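Local coordinates for magnesium and cobalt efflux protein CorC (Neisseria meningitidis, PDB 2PLI) that probably takes part in magnesium and cobalt ion transport, the piece here being its transporter-associated domain, which binds zinc ions in the crystal, at residues G49-I52 against Q53-H57; A24-I28 against E29-T33. All blocks are in the same frame, centred on the assembly; numbering follows the deposited sequence.

Contact 1 (G49-I52 against Q53-H57); sequences GLVI and QELGH. With ZN (zinc ion), chain F.
V51 and L55 run alongside each other near the C-terminal end of helix 47-55, one turn apart, with CG1 of V51 3.9 Å from CD1 of L55. V51 sets CG1 anti to its backbone N (chi1 168°), which puts that methyl beside the leucine; both side chains also rest on V65 of strand 64-67. On another flank L50 and Q53 run at a slant to each other: CD1 of L50 meets the terminal amide of Q53, 3.8 Å from NE2. The extended Q53 chain carries this amide over the leucine methyl, where OE1 bonds to S41 OG and NE2 donates to E54 OE2 at 3.2 Å, 25° out of the carboxylate plane. In E54, chi1 (-67°) sets CG 3.3 Å from L50 O, and a bend at chi2 turns the carboxylate toward that amide. The last helical turn closes with G56 N on I52 O at 2.8 Å, and G56, with positive phi, turns the chain out of the helix. Beyond it H57 binds a zinc ion through NE2 at 2.0 Å, beside E63 and a water. A weak bond from ND1 to L55 O leaves NE2 to the metal and probably limits ring rotation.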
loop_
_atom_site.group_PDB
_atom_site.type_symbol
_atom_site.label_atom_id
_atom_site.label_comp_id
_atom_site.label_asym_id
_atom_site.label_seq_id
_atom_site.Cartn_x
_atom_site.Cartn_y
_atom_site.Cartn_z
ATOM N N GLY A 49 11.775 -11.427 -6.976
ATOM C CA GLY A 49 12.725 -11.340 -8.077
ATOM C C GLY A 49 14.096 -10.872 -7.659
ATOM O O GLY A 49 15.119 -11.403 -8.144
ATOM N N LEU A 50 14.145 -9.887 -6.771
ATOM C CA LEU A 50 15.394 -9.383 -6.274
ATOM C C LEU A 50 16.141 -10.413 -5.422
ATOM O O LEU A 50 17.355 -10.581 -5.550
ATOM C CB LEU A 50 15.148 -8.096 -5.502
ATOM C CG LEU A 50 16.378 -7.279 -5.180
ATOM C CD1 LEU A 50 17.001 -6.645 -6.425
ATOM C CD2 LEU A 50 15.998 -6.186 -4.231
ATOM N N VAL A 51 15.411 -11.120 -4.565
ATOM C CA VAL A 51 16.004 -12.219 -3.788
ATOM C C VAL A 51 16.577 -13.277 -4.700
ATOM O O VAL A 51 17.672 -13.758 -4.483
ATOM C CB VAL A 51 14.999 -12.787 -2.821
ATOM C CG1 VAL A 51 15.484 -14.081 -2.239
ATOM C CG2 VAL A 51 14.736 -11.729 -1.690
ATOM N N ILE A 52 15.838 -13.670 -5.721
ATOM C CA ILE A 52 16.308 -14.694 -6.663
ATOM C C ILE A 52 17.571 -14.187 -7.381
ATOM O O ILE A 52 18.523 -14.963 -7.587
ATOM C CB ILE A 52 15.183 -15.065 -7.632
ATOM C CG1 ILE A 52 14.064 -15.855 -6.933
ATOM C CG2 ILE A 52 15.703 -15.882 -8.799
ATOM C CD1 ILE A 52 12.799 -16.029 -7.761
ATOM N N GLN A 53 17.582 -12.923 -7.776
ATOM C CA GLN A 53 18.774 -12.296 -8.403
ATOM C C GLN A 53 19.991 -12.389 -7.499
ATOM O O GLN A 53 21.064 -12.774 -7.949
ATOM C CB GLN A 53 18.508 -10.847 -8.804
ATOM C CG GLN A 53 19.759 -9.974 -9.189
ATOM C CD GLN A 53 19.431 -8.474 -9.170
ATOM O OE1 GLN A 53 18.506 -8.032 -9.857
ATOM N NE2 GLN A 53 20.113 -7.708 -8.298
ATOM N N GLU A 54 19.828 -12.019 -6.238
ATOM C CA GLU A 54 20.952 -11.952 -5.302
ATOM C C GLU A 54 21.437 -13.327 -4.868
ATOM O O GLU A 54 22.639 -13.508 -4.656
ATOM C CB GLU A 54 20.590 -11.168 -4.070
ATOM C CG GLU A 54 20.342 -9.694 -4.345
ATOM C CD GLU A 54 21.619 -8.922 -4.611
ATOM O OE1 GLU A 54 22.651 -9.188 -3.959
ATOM O OE2 GLU A 54 21.585 -8.043 -5.485
ATOM N N LEU A 55 20.525 -14.285 -4.733
ATOM C CA LEU A 55 20.926 -15.688 -4.466
ATOM C C LEU A 55 21.423 -16.443 -5.693
ATOM O O LEU A 55 22.174 -17.431 -5.544
ATOM C CB LEU A 55 19.810 -16.503 -3.829
ATOM C CG LEU A 55 19.544 -16.136 -2.384
ATOM C CD1 LEU A 55 18.249 -16.805 -1.818
ATOM C CD2 LEU A 55 20.740 -16.476 -1.501
ATOM N N GLY A 56 20.993 -16.035 -6.880
ATOM C CA GLY A 56 21.406 -16.693 -8.125
ATOM C C GLY A 56 20.502 -17.787 -8.643
ATOM O O GLY A 56 20.728 -18.323 -9.734
ATOM N N HIS A 57 19.480 -18.138 -7.858
ATOM C CA HIS A 57 18.609 -19.268 -8.175
ATOM C C HIS A 57 17.345 -19.168 -7.374
ATOM O O HIS A 57 17.259 -18.321 -6.486
ATOM C CB HIS A 57 19.307 -20.574 -7.834
ATOM C CG HIS A 57 19.598 -20.743 -6.357
ATOM N ND1 HIS A 57 20.645 -20.104 -5.716
ATOM C CD2 HIS A 57 19.010 -21.529 -5.419
ATOM C CE1 HIS A 57 20.671 -20.478 -4.444
ATOM N NE2 HIS A 57 19.690 -21.341 -4.233
HETATM ZN ZN ZN F . 19.289 -22.686 -2.755
HETATM O O HOH W 1 18.201 -24.543 -3.688
#

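Contact 2 (A24-I28 against E29-T33); sequences AATEI and EDINT. With ZN (zinc ion), chain U.
The start of helix 28-35 is the element at work here, with E27 at the N-cap position and its carboxylate in a zinc site between subunits. The carbonyl O of E27 accepts a straight bond from I31 N at 3.1 Å and a weak one from D30 N, and N32 N on I28 O continues the helical pattern. E27 and D30 send their side chains the same way, carboxylate planes 62° apart, with D30 OD2 3.6 Å from E27 CB. The E27 chain, extended beyond CG (chi2 162°), places OE2 2.0 Å from the zinc ion, which D10 and H13 of the second subunit and D10 of the third also bind. E29 instead folds at chi2 (91°), returning OE1 to within 3.7 Å of E27 CB. Three carboxylates thus gather, E27 OE1 lying 4.2 Å from D30 OD2; R21 of the second subunit forms salt bridges with both E27 and D30, probably offsetting their charge. A water accepts from E27 N and lies 2.8 Å from D30 OD2. On the buried side T26 and I31 meet at about a right angle, CG2 of T26 3.8 Å from CD1 of I31, and both pack on I12 and I47. The arrangement is that of a helix N-terminus whose N-cap residue doubles as a metal ligand at a subunit interface.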
loop_
_atom_site.group_PDB
_atom_site.type_symbol
_atom_site.label_atom_id
_atom_site.label_comp_id
_atom_site.label_asym_id
_atom_site.label_seq_id
_atom_site.Cartn_x
_atom_site.Cartn_y
_atom_site.Cartn_z
ATOM N N ALA A 24 6.093 -12.210 -1.855
ATOM C CA ALA A 24 7.155 -12.073 -2.842
ATOM C C ALA A 24 6.837 -11.185 -4.043
ATOM O O ALA A 24 7.762 -10.669 -4.693
ATOM C CB ALA A 24 7.602 -13.456 -3.325
ATOM N N ALA A 25 5.559 -11.091 -4.360
ATOM C CA ALA A 25 5.109 -10.312 -5.502
ATOM C C ALA A 25 5.071 -8.794 -5.243
ATOM O O ALA A 25 4.854 -8.006 -6.190
ATOM C CB ALA A 25 3.771 -10.838 -5.936
ATOM N N THR A 26 5.423 -8.382 -4.017
ATOM C CA THR A 26 5.467 -6.953 -3.643
ATOM C C THR A 26 6.490 -6.226 -4.548
ATOM O O THR A 26 7.605 -6.689 -4.744
ATOM C CB THR A 26 5.847 -6.754 -2.192
ATOM O OG1 THR A 26 4.939 -7.459 -1.344
ATOM C CG2 THR A 26 5.835 -5.259 -1.860
ATOM N N GLU A 27 6.067 -5.116 -5.129
ATOM C CA GLU A 27 6.913 -4.385 -6.051
ATOM C C GLU A 27 8.044 -3.718 -5.305
ATOM O O GLU A 27 7.875 -3.173 -4.189
ATOM C CB GLU A 27 6.048 -3.394 -6.845
ATOM C CG GLU A 27 5.091 -4.142 -7.763
ATOM C CD GLU A 27 3.920 -3.322 -8.276
ATOM O OE1 GLU A 27 4.110 -2.237 -8.845
ATOM O OE2 GLU A 27 2.716 -3.725 -8.160
ATOM N N ILE A 28 9.199 -3.781 -6.002
ATOM C CA ILE A 28 10.399 -3.227 -5.360
ATOM C C ILE A 28 10.200 -1.784 -4.915
ATOM O O ILE A 28 10.648 -1.412 -3.842
ATOM C CB ILE A 28 11.633 -3.382 -6.301
ATOM C CG1 ILE A 28 11.989 -4.856 -6.477
ATOM C CG2 ILE A 28 12.822 -2.605 -5.726
ATOM C CD1 ILE A 28 13.150 -5.080 -7.506
ATOM N N GLU A 29 9.467 -0.973 -5.696
ATOM C CA GLU A 29 9.238 0.413 -5.294
ATOM C C GLU A 29 8.435 0.540 -4.014
ATOM O O GLU A 29 8.655 1.440 -3.230
ATOM C CB GLU A 29 8.542 1.202 -6.387
ATOM C CG GLU A 29 9.302 1.228 -7.682
ATOM C CD GLU A 29 8.956 0.133 -8.639
ATOM O OE1 GLU A 29 8.439 -0.931 -8.269
ATOM O OE2 GLU A 29 9.202 0.356 -9.837
ATOM N N ASP A 30 7.514 -0.385 -3.807
ATOM C CA ASP A 30 6.732 -0.392 -2.584
ATOM C C ASP A 30 7.522 -0.865 -1.367
ATOM O O ASP A 30 7.340 -0.359 -0.226
ATOM C CB ASP A 30 5.436 -1.142 -2.801
ATOM C CG ASP A 30 4.569 -0.461 -3.879
ATOM O OD1 ASP A 30 4.424 0.789 -3.873
ATOM O OD2 ASP A 30 4.118 -1.170 -4.803
ATOM N N ILE A 31 8.524 -1.754 -1.516
ATOM C CA ILE A 31 9.521 -2.111 -0.520
ATOM C C ILE A 31 10.325 -0.868 -0.150
ATOM O O ILE A 31 10.534 -0.567 1.006
ATOM C CB ILE A 31 10.460 -3.207 -1.067
ATOM C CG1 ILE A 31 9.662 -4.520 -1.296
ATOM C CG2 ILE A 31 11.646 -3.421 -0.133
ATOM C CD1 ILE A 31 9.184 -5.276 -0.026
ATOM N N ASN A 32 10.706 -0.102 -1.163
ATOM C CA ASN A 32 11.559 1.049 -0.910
ATOM C C ASN A 32 10.852 2.110 -0.090
ATOM O O ASN A 32 11.435 2.702 0.812
ATOM C CB ASN A 32 12.082 1.631 -2.227
ATOM C CG ASN A 32 13.188 0.777 -2.847
ATOM O OD1 ASN A 32 13.847 -0.032 -2.186
ATOM N ND2 ASN A 32 13.429 1.006 -4.124
ATOM N N THR A 33 9.580 2.344 -0.398
ATOM C CA THR A 33 8.783 3.310 0.365
ATOM C C THR A 33 8.665 2.865 1.816
ATOM O O THR A 33 8.807 3.680 2.742
ATOM C CB THR A 33 7.422 3.497 -0.301
ATOM O OG1 THR A 33 7.650 4.004 -1.609
ATOM C CG2 THR A 33 6.553 4.485 0.459
HETATM ZN ZN ZN U . 1.172 -2.617 -8.687
HETATM O O HOH W 2 3.450 -3.839 -4.512
HETATM O O HOH W 3 5.814 -0.921 -10.463
#

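Overall arrangement
Contact 2 comes first along the chain, at the entry to helix 28-35, and contact 1 follows at the end of helix 47-55, the next helix; their centres lie 15 Å apart. Both belong to the transporter-associated domain, whose two helices accompany a five-stranded antiparallel sheet. The two contacts touch directly where CB of L50 packs 4.1 Å from CD1 of I28, so the helices share an apolar seam. Their metal sites differ: 24-33 contributes to zinc binding between subunits and, through E29 with D45, to a further zinc site, whereas 49-57 is untouched by other chains of the assembly and binds its zinc with E63 of the same chain.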